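Local coordinates for membrane-associated protein VP24 (Marburg virus - Musoke, Kenya, 1980, PDB 4OR8) that probably acts as a minor matrix protein of the virion, with a role in nucleocapsid assembly and virus budding, at residues B[55-59]-B[167-172]; B[113-117]-B[133-137]; B[124-129]-B[158-163]. All blocks are in the same frame, centred on the assembly; numbering follows the deposited sequence.

Contact 1: residues B[55-59]-B[167-172]; sequences KWGNF and LMAGVK
Leu167 reaches the indole of Trp56 with one branch. Its CD2 lies 4.3 Å from CH2 of Trp56, at the far end of the six-membered ring. Met168 comes next, in the corner beside Trp56 and Phe59. Its chain bends at chi2 (-58°), which turns the sulfur back toward the strand ends. SD lies 3.6 Å from CE2 of Phe59, oblique to that ring. It is also oblique to the Trp56 ring, 4.9 Å from the centroid of the six-membered ring. Both are Met-aromatic contacts. CE of Met168 goes on to CH2 of Trp56. The aromatic pair belongs to a beta hairpin of strands 51-56 and 59-64, closed by a type II' turn from Trp56 to Phe59. Gly57 takes the positive-phi corner of the turn, and its CA lies 4.1 Å from SD of Met168. The hairpin packs on helix 161-178. Val171, one turn on from Leu167, divides its methyls between the two rings: CG2 is 4.2 Å from CH2 of Trp56, and CG1 is 4.0 Å from CZ of Phe59. Lys172 adds its aliphatic part at the margin, with CG 3.5 Å from CE1 of Phe59, at the ring edge and near its plane.

Contact 2: residues B[113-117]-B[133-137]; sequences GVALK and VHMLS
Leu116 and Lys117, in segment 113-117, lie against one side of helix 127-142. The contact packs this segment on the helix in the helical part of the pyramidal VP24 fold, and it is mostly buried. Leu116 can be followed outward. Its CB sits 3.9 Å from CG1 of Val133 and about as far from CB of Ser137. CG stays near the same valine methyl. CD2 then reaches the helix itself, 3.7 Å from CB of Leu136 and equally close to the backbone N of Ser137. The leucine thus spans one turn of helix 127-142, from Val133 to Ser137. Val171 of helix 161-178 also touches Leu116. Lys117 takes a different course. Its CG lies 3.2 Å from OG of Ser137. The bend at chi2 (-58°) lays CD along the same serine, 3.7 Å from CB of Ser137. NZ of Lys117 ends at the edge of the His134 imidazole, in the ring plane, 3.3 Å from CD2, a contact with a carbon. The one hydrogen bond across the contact runs from Ser137 to the carbonyl of Gly113. OG of Ser137 is anti to its own backbone N and donates to O of Gly113 at 2.8 Å. The C=O...OG angle is 130°. The hydroxyl oxygen stands tilted 29° from the carbonyl plane.

Contact 3: residues B[124-129]-B[158-163]; sequences SLIPGF and YLTSDM
The Tyr158 ring carries Gly128 on one face. CA of Gly128 stands over the ring centre, 3.3 Å from the centroid and 6° off the normal, a CH-pi contact. The ring lies flat against the first turn of helix 127-142, with C of Gly128 near CG and CD2 of Tyr158. The Phe129 ring has CB of Met163 over one face, 3.8 Å from the centroid and offset toward the rim. CD2 of Leu125 lies at its edge, in plane. CD1 of Leu159 approaches CE1 of Phe129 obliquely, at 3.5 Å. Phe129 CG is anti to the backbone N (chi1 -180°), which carries the ring to Met163 on one face and to Leu159 near CE1. Met163 bends at chi2 (-64°), which brings SD to an oblique Met-aromatic contact with Phe129. Its methyl CE, turned by chi3, meets CG2 of Ile126 at 3.7 Å. Two helix starts meet here. Ile126 is the N-cap residue of helix 127-142. Thr160 caps helix 161-178, its OG1 accepting a weak bond from N of Met163. Before it, Leu159 centres an inverse gamma turn. The polar link between the segments is also weak, from N of Ile126 to SD of Met163 at 3.7 Å. Cohesion therefore probably rests mainly on apolar and CH-pi packing, with the thioether giving slight help to a backbone N-H at the helix start.

In the fold
The three contacts touch one another through apolar side chains. Helix 161-178 serves contacts 1 and 3, and helix 127-142 serves contacts 2 and 3. The centres of the three contacts lie 12 to 14 Å apart. Leu116 joins contact 2 to contact 1: its CD1 is 3.9 Å from CH2 of Trp56. Leu167 joins contact 1 to contact 3, with CD2 4.0 Å from CZ of Phe129. Val133 closes the triangle, its CG2 lying 3.8 Å from CD1 of Leu125. Along the chain, contacts 2 and 3 alternate their segments, and both are nested within the loop that contact 1 closes. Contact 1 is where the hairpin of strands 51-56 and 59-64 meets these helices.

Contact 1: residues B[55-59]-B[167-172]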
loop_
_atom_site.group_PDB
_atom_site.type_symbol
_atom_site.label_atom_id
_atom_site.label_comp_id
_atom_site.label_asym_id
_atom_site.label_seq_id
_atom_site.Cartn_x
_atom_site.Cartn_y
_atom_site.Cartn_z
ATOM N N LYS B 55 9.647 16.730 -3.896
ATOM C CA LYS B 55 9.454 17.739 -2.867
ATOM C C LYS B 55 8.512 18.824 -3.358
ATOM O O LYS B 55 8.727 19.425 -4.412
ATOM C CB LYS B 55 10.793 18.346 -2.446
ATOM C CG LYS B 55 11.722 17.352 -1.770
ATOM C CD LYS B 55 12.990 18.017 -1.273
ATOM C CE LYS B 55 13.891 17.010 -0.577
ATOM N NZ LYS B 55 15.106 17.648 -0.004
ATOM N N TRP B 56 7.456 19.053 -2.593
ATOM C CA TRP B 56 6.522 20.132 -2.872
ATOM C C TRP B 56 5.991 20.658 -1.553
ATOM O O TRP B 56 5.536 19.886 -0.712
ATOM C CB TRP B 56 5.377 19.647 -3.756
ATOM C CG TRP B 56 4.323 20.679 -3.945
ATOM C CD1 TRP B 56 4.272 21.630 -4.918
ATOM C CD2 TRP B 56 3.166 20.878 -3.127
ATOM N NE1 TRP B 56 3.152 22.406 -4.762
ATOM C CE2 TRP B 56 2.457 21.966 -3.666
ATOM C CE3 TRP B 56 2.662 20.240 -1.989
ATOM C CZ2 TRP B 56 1.267 22.430 -3.110
ATOM C CZ3 TRP B 56 1.485 20.701 -1.439
ATOM C CH2 TRP B 56 0.799 21.784 -1.999
ATOM N N GLY B 57 6.047 21.972 -1.372
ATOM C CA GLY B 57 5.740 22.559 -0.084
ATOM C C GLY B 57 6.709 21.992 0.933
ATOM O O GLY B 57 7.906 21.903 0.668
ATOM N N ASN B 58 6.195 21.589 2.089
ATOM C CA ASN B 58 7.024 20.922 3.085
ATOM C C ASN B 58 6.808 19.411 3.080
ATOM O O ASN B 58 7.121 18.727 4.052
ATOM C CB ASN B 58 6.779 21.502 4.482
ATOM C CG ASN B 58 5.336 21.380 4.917
ATOM O OD1 ASN B 58 4.470 21.002 4.130
ATOM N ND2 ASN B 58 5.066 21.714 6.173
ATOM N N PHE B 59 6.264 18.898 1.980
ATOM C CA PHE B 59 6.088 17.460 1.816
ATOM C C PHE B 59 7.293 16.868 1.108
ATOM O O PHE B 59 7.797 17.441 0.143
ATOM C CB PHE B 59 4.847 17.143 0.980
ATOM C CG PHE B 59 3.544 17.460 1.658
ATOM C CD1 PHE B 59 2.955 16.550 2.520
ATOM C CD2 PHE B 59 2.888 18.652 1.404
ATOM C CE1 PHE B 59 1.748 16.833 3.132
ATOM C CE2 PHE B 59 1.682 18.940 2.012
ATOM C CZ PHE B 59 1.111 18.029 2.879
ATOM N N LEU B 167 -2.677 25.523 3.825
ATOM C CA LEU B 167 -2.559 24.793 2.569
ATOM C C LEU B 167 -2.005 23.389 2.774
ATOM O O LEU B 167 -2.521 22.429 2.209
ATOM C CB LEU B 167 -1.690 25.558 1.578
ATOM C CG LEU B 167 -1.524 24.855 0.231
ATOM C CD1 LEU B 167 -2.880 24.688 -0.439
ATOM C CD2 LEU B 167 -0.547 25.605 -0.668
ATOM N N MET B 168 -0.960 23.275 3.587
ATOM C CA MET B 168 -0.366 21.978 3.884
ATOM C C MET B 168 -1.324 21.117 4.702
ATOM O O MET B 168 -1.485 19.928 4.435
ATOM C CB MET B 168 0.960 22.149 4.624
ATOM C CG MET B 168 1.974 23.018 3.897
ATOM S SD MET B 168 2.393 22.420 2.244
ATOM C CE MET B 168 2.082 23.899 1.286
ATOM N N ALA B 169 -1.965 21.723 5.697
ATOM C CA ALA B 169 -2.924 21.009 6.536
ATOM C C ALA B 169 -4.101 20.475 5.723
ATOM O O ALA B 169 -4.625 19.391 5.996
ATOM C CB ALA B 169 -3.420 21.908 7.656
ATOM N N GLY B 170 -4.512 21.246 4.721
ATOM C CA GLY B 170 -5.596 20.850 3.843
ATOM C C GLY B 170 -5.275 19.642 2.985
ATOM O O GLY B 170 -6.120 18.763 2.813
ATOM N N VAL B 171 -4.058 19.600 2.449
ATOM C CA VAL B 171 -3.624 18.495 1.599
ATOM C C VAL B 171 -3.509 17.203 2.402
ATOM O O VAL B 171 -3.909 16.134 1.932
ATOM C CB VAL B 171 -2.283 18.810 0.901
ATOM C CG1 VAL B 171 -1.758 17.589 0.169
ATOM C CG2 VAL B 171 -2.451 19.973 -0.061
ATOM N N LYS B 172 -2.974 17.306 3.616
ATOM C CA LYS B 172 -2.898 16.159 4.516
ATOM C C LYS B 172 -4.301 15.653 4.830
ATOM O O LYS B 172 -4.539 14.445 4.905
ATOM C CB LYS B 172 -2.172 16.524 5.812
ATOM C CG LYS B 172 -0.681 16.766 5.650
ATOM C CD LYS B 172 -0.045 17.258 6.944
ATOM C CE LYS B 172 0.008 16.166 8.002
ATOM N NZ LYS B 172 0.924 15.056 7.619
#

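Contact 2: residues B[113-117]-B[133-137]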
loop_
_atom_site.group_PDB
_atom_site.type_symbol
_atom_site.label_atom_id
_atom_site.label_comp_id
_atom_site.label_asym_id
_atom_site.label_seq_id
_atom_site.Cartn_x
_atom_site.Cartn_y
_atom_site.Cartn_z
ATOM N N GLY B 113 -3.159 18.017 -7.589
ATOM C CA GLY B 113 -3.955 19.035 -8.250
ATOM C C GLY B 113 -5.398 18.986 -7.786
ATOM O O GLY B 113 -6.034 20.017 -7.573
ATOM N N VAL B 114 -5.911 17.772 -7.624
ATOM C CA VAL B 114 -7.261 17.563 -7.119
ATOM C C VAL B 114 -7.398 18.042 -5.673
ATOM O O VAL B 114 -8.376 18.703 -5.320
ATOM C CB VAL B 114 -7.663 16.074 -7.223
ATOM C CG1 VAL B 114 -8.975 15.811 -6.499
ATOM C CG2 VAL B 114 -7.762 15.661 -8.677
ATOM N N ALA B 115 -6.407 17.710 -4.848
ATOM C CA ALA B 115 -6.415 18.055 -3.427
ATOM C C ALA B 115 -6.479 19.563 -3.215
ATOM O O ALA B 115 -7.159 20.045 -2.310
ATOM C CB ALA B 115 -5.193 17.485 -2.741
ATOM N N LEU B 116 -5.771 20.308 -4.056
ATOM C CA LEU B 116 -5.781 21.765 -3.968
ATOM C C LEU B 116 -7.159 22.366 -4.235
ATOM O O LEU B 116 -7.407 23.526 -3.900
ATOM C CB LEU B 116 -4.758 22.379 -4.929
ATOM C CG LEU B 116 -3.351 22.686 -4.413
ATOM C CD1 LEU B 116 -2.716 21.470 -3.768
ATOM C CD2 LEU B 116 -2.486 23.193 -5.554
ATOM N N LYS B 117 -8.051 21.592 -4.845
ATOM C CA LYS B 117 -9.392 22.097 -5.126
ATOM C C LYS B 117 -10.415 21.569 -4.125
ATOM O O LYS B 117 -11.611 21.774 -4.307
ATOM C CB LYS B 117 -9.838 21.784 -6.562
ATOM C CG LYS B 117 -8.945 22.384 -7.643
ATOM C CD LYS B 117 -8.848 23.902 -7.534
ATOM C CE LYS B 117 -10.189 24.562 -7.829
ATOM N NZ LYS B 117 -10.125 26.044 -7.681
ATOM N N VAL B 133 -3.935 29.442 -5.409
ATOM C CA VAL B 133 -4.130 28.000 -5.307
ATOM C C VAL B 133 -4.750 27.453 -6.591
ATOM O O VAL B 133 -4.420 26.353 -7.039
ATOM C CB VAL B 133 -5.008 27.632 -4.090
ATOM C CG1 VAL B 133 -5.381 26.158 -4.112
ATOM C CG2 VAL B 133 -4.287 27.975 -2.794
ATOM N N HIS B 134 -5.634 28.239 -7.193
ATOM C CA HIS B 134 -6.251 27.857 -8.454
ATOM C C HIS B 134 -5.211 27.739 -9.564
ATOM O O HIS B 134 -5.223 26.783 -10.339
ATOM C CB HIS B 134 -7.330 28.861 -8.850
ATOM C CG HIS B 134 -8.061 28.495 -10.101
ATOM N ND1 HIS B 134 -7.901 29.183 -11.285
ATOM C CD2 HIS B 134 -8.953 27.510 -10.357
ATOM C CE1 HIS B 134 -8.666 28.640 -12.215
ATOM N NE2 HIS B 134 -9.315 27.623 -11.678
ATOM N N MET B 135 -4.313 28.716 -9.635
ATOM C CA MET B 135 -3.227 28.686 -10.605
ATOM C C MET B 135 -2.325 27.481 -10.369
ATOM O O MET B 135 -1.943 26.796 -11.317
ATOM C CB MET B 135 -2.407 29.978 -10.541
ATOM C CG MET B 135 -3.060 31.169 -11.222
ATOM S SD MET B 135 -2.057 32.668 -11.136
ATOM C CE MET B 135 -2.414 33.239 -9.478
ATOM N N LEU B 136 -1.987 27.229 -9.105
ATOM C CA LEU B 136 -1.156 26.083 -8.742
ATOM C C LEU B 136 -1.820 24.784 -9.162
ATOM O O LEU B 136 -1.183 23.900 -9.731
ATOM C CB LEU B 136 -0.890 26.058 -7.236
ATOM C CG LEU B 136 0.011 27.160 -6.682
ATOM C CD1 LEU B 136 0.140 27.046 -5.168
ATOM C CD2 LEU B 136 1.377 27.117 -7.342
ATOM N N SER B 137 -3.111 24.684 -8.879
ATOM C CA SER B 137 -3.873 23.487 -9.200
ATOM C C SER B 137 -3.852 23.193 -10.697
ATOM O O SER B 137 -3.648 22.049 -11.103
ATOM C CB SER B 137 -5.312 23.620 -8.705
ATOM O OG SER B 137 -6.032 22.427 -8.945
#

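Contact 3: residues B[124-129]-B[158-163]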
loop_
_atom_site.group_PDB
_atom_site.type_symbol
_atom_site.label_atom_id
_atom_site.label_comp_id
_atom_site.label_asym_id
_atom_site.label_seq_id
_atom_site.Cartn_x
_atom_site.Cartn_y
_atom_site.Cartn_z
ATOM N N SER B 124 -11.265 28.283 4.036
ATOM C CA SER B 124 -10.598 29.155 5.002
ATOM C C SER B 124 -9.428 29.931 4.399
ATOM O O SER B 124 -8.605 30.493 5.124
ATOM C CB SER B 124 -10.117 28.344 6.205
ATOM O OG SER B 124 -9.269 27.287 5.794
ATOM N N LEU B 125 -9.359 29.959 3.073
ATOM C CA LEU B 125 -8.329 30.717 2.378
ATOM C C LEU B 125 -8.847 32.102 2.024
ATOM O O LEU B 125 -10.028 32.271 1.719
ATOM C CB LEU B 125 -7.911 30.002 1.094
ATOM C CG LEU B 125 -7.391 28.571 1.210
ATOM C CD1 LEU B 125 -7.034 28.029 -0.166
ATOM C CD2 LEU B 125 -6.198 28.512 2.140
ATOM N N ILE B 126 -7.962 33.089 2.066
ATOM C CA ILE B 126 -8.298 34.423 1.591
ATOM C C ILE B 126 -8.386 34.395 0.066
ATOM O O ILE B 126 -7.609 33.694 -0.582
ATOM C CB ILE B 126 -7.267 35.465 2.072
ATOM C CG1 ILE B 126 -5.845 34.988 1.785
ATOM C CG2 ILE B 126 -7.428 35.710 3.558
ATOM C CD1 ILE B 126 -4.781 35.874 2.388
ATOM N N PRO B 127 -9.347 35.143 -0.507
ATOM C CA PRO B 127 -9.667 35.135 -1.942
ATOM C C PRO B 127 -8.456 35.323 -2.851
ATOM O O PRO B 127 -8.364 34.667 -3.889
ATOM C CB PRO B 127 -10.619 36.322 -2.089
ATOM C CG PRO B 127 -11.278 36.422 -0.765
ATOM C CD PRO B 127 -10.222 36.067 0.238
ATOM N N GLY B 128 -7.542 36.207 -2.464
ATOM C CA GLY B 128 -6.335 36.428 -3.236
ATOM C C GLY B 128 -5.481 35.179 -3.331
ATOM O O GLY B 128 -5.013 34.817 -4.410
ATOM N N PHE B 129 -5.283 34.516 -2.195
ATOM C CA PHE B 129 -4.500 33.287 -2.150
ATOM C C PHE B 129 -5.281 32.128 -2.756
ATOM O O PHE B 129 -4.696 31.191 -3.305
ATOM C CB PHE B 129 -4.105 32.964 -0.710
ATOM C CG PHE B 129 -3.291 31.710 -0.569
ATOM C CD1 PHE B 129 -2.015 31.633 -1.103
ATOM C CD2 PHE B 129 -3.799 30.614 0.108
ATOM C CE1 PHE B 129 -1.261 30.479 -0.973
ATOM C CE2 PHE B 129 -3.048 29.459 0.244
ATOM C CZ PHE B 129 -1.777 29.391 -0.300
ATOM N N TYR B 158 -0.597 37.712 -0.370
ATOM C CA TYR B 158 -1.542 36.608 -0.225
ATOM C C TYR B 158 -0.916 35.325 0.313
ATOM O O TYR B 158 -1.563 34.577 1.042
ATOM C CB TYR B 158 -2.260 36.343 -1.549
ATOM C CG TYR B 158 -3.131 37.495 -1.987
ATOM C CD1 TYR B 158 -3.902 38.191 -1.066
ATOM C CD2 TYR B 158 -3.174 37.896 -3.314
ATOM C CE1 TYR B 158 -4.700 39.248 -1.456
ATOM C CE2 TYR B 158 -3.969 38.954 -3.716
ATOM C CZ TYR B 158 -4.730 39.626 -2.780
ATOM O OH TYR B 158 -5.525 40.681 -3.168
ATOM N N LEU B 159 0.338 35.071 -0.043
ATOM C CA LEU B 159 1.035 33.890 0.456
ATOM C C LEU B 159 1.690 34.175 1.807
ATOM O O LEU B 159 2.893 34.435 1.890
ATOM C CB LEU B 159 2.068 33.389 -0.562
ATOM C CG LEU B 159 2.878 32.134 -0.210
ATOM C CD1 LEU B 159 1.971 31.002 0.235
ATOM C CD2 LEU B 159 3.729 31.698 -1.390
ATOM N N THR B 160 0.888 34.135 2.864
ATOM C CA THR B 160 1.395 34.339 4.214
ATOM C C THR B 160 1.744 33.002 4.862
ATOM O O THR B 160 1.447 31.942 4.310
ATOM C CB THR B 160 0.371 35.077 5.091
ATOM O OG1 THR B 160 -0.863 34.346 5.108
ATOM C CG2 THR B 160 0.116 36.470 4.544
ATOM N N SER B 161 2.376 33.051 6.029
ATOM C CA SER B 161 2.722 31.827 6.742
ATOM C C SER B 161 1.458 31.056 7.120
ATOM O O SER B 161 1.414 29.832 7.011
ATOM C CB SER B 161 3.566 32.131 7.984
ATOM O OG SER B 161 2.787 32.733 9.000
ATOM N N ASP B 162 0.432 31.784 7.554
ATOM C CA ASP B 162 -0.867 31.192 7.866
ATOM C C ASP B 162 -1.458 30.440 6.676
ATOM O O ASP B 162 -1.910 29.301 6.813
ATOM C CB ASP B 162 -1.847 32.272 8.325
ATOM C CG ASP B 162 -1.768 32.536 9.813
ATOM O OD1 ASP B 162 -0.764 32.133 10.438
ATOM O OD2 ASP B 162 -2.713 33.147 10.355
ATOM N N MET B 163 -1.451 31.083 5.512
ATOM C CA MET B 163 -1.986 30.475 4.299
ATOM C C MET B 163 -1.177 29.260 3.853
ATOM O O MET B 163 -1.731 28.292 3.337
ATOM C CB MET B 163 -2.082 31.510 3.178
ATOM C CG MET B 163 -3.183 32.533 3.402
ATOM S SD MET B 163 -4.826 31.782 3.412
ATOM C CE MET B 163 -5.607 32.682 4.748
#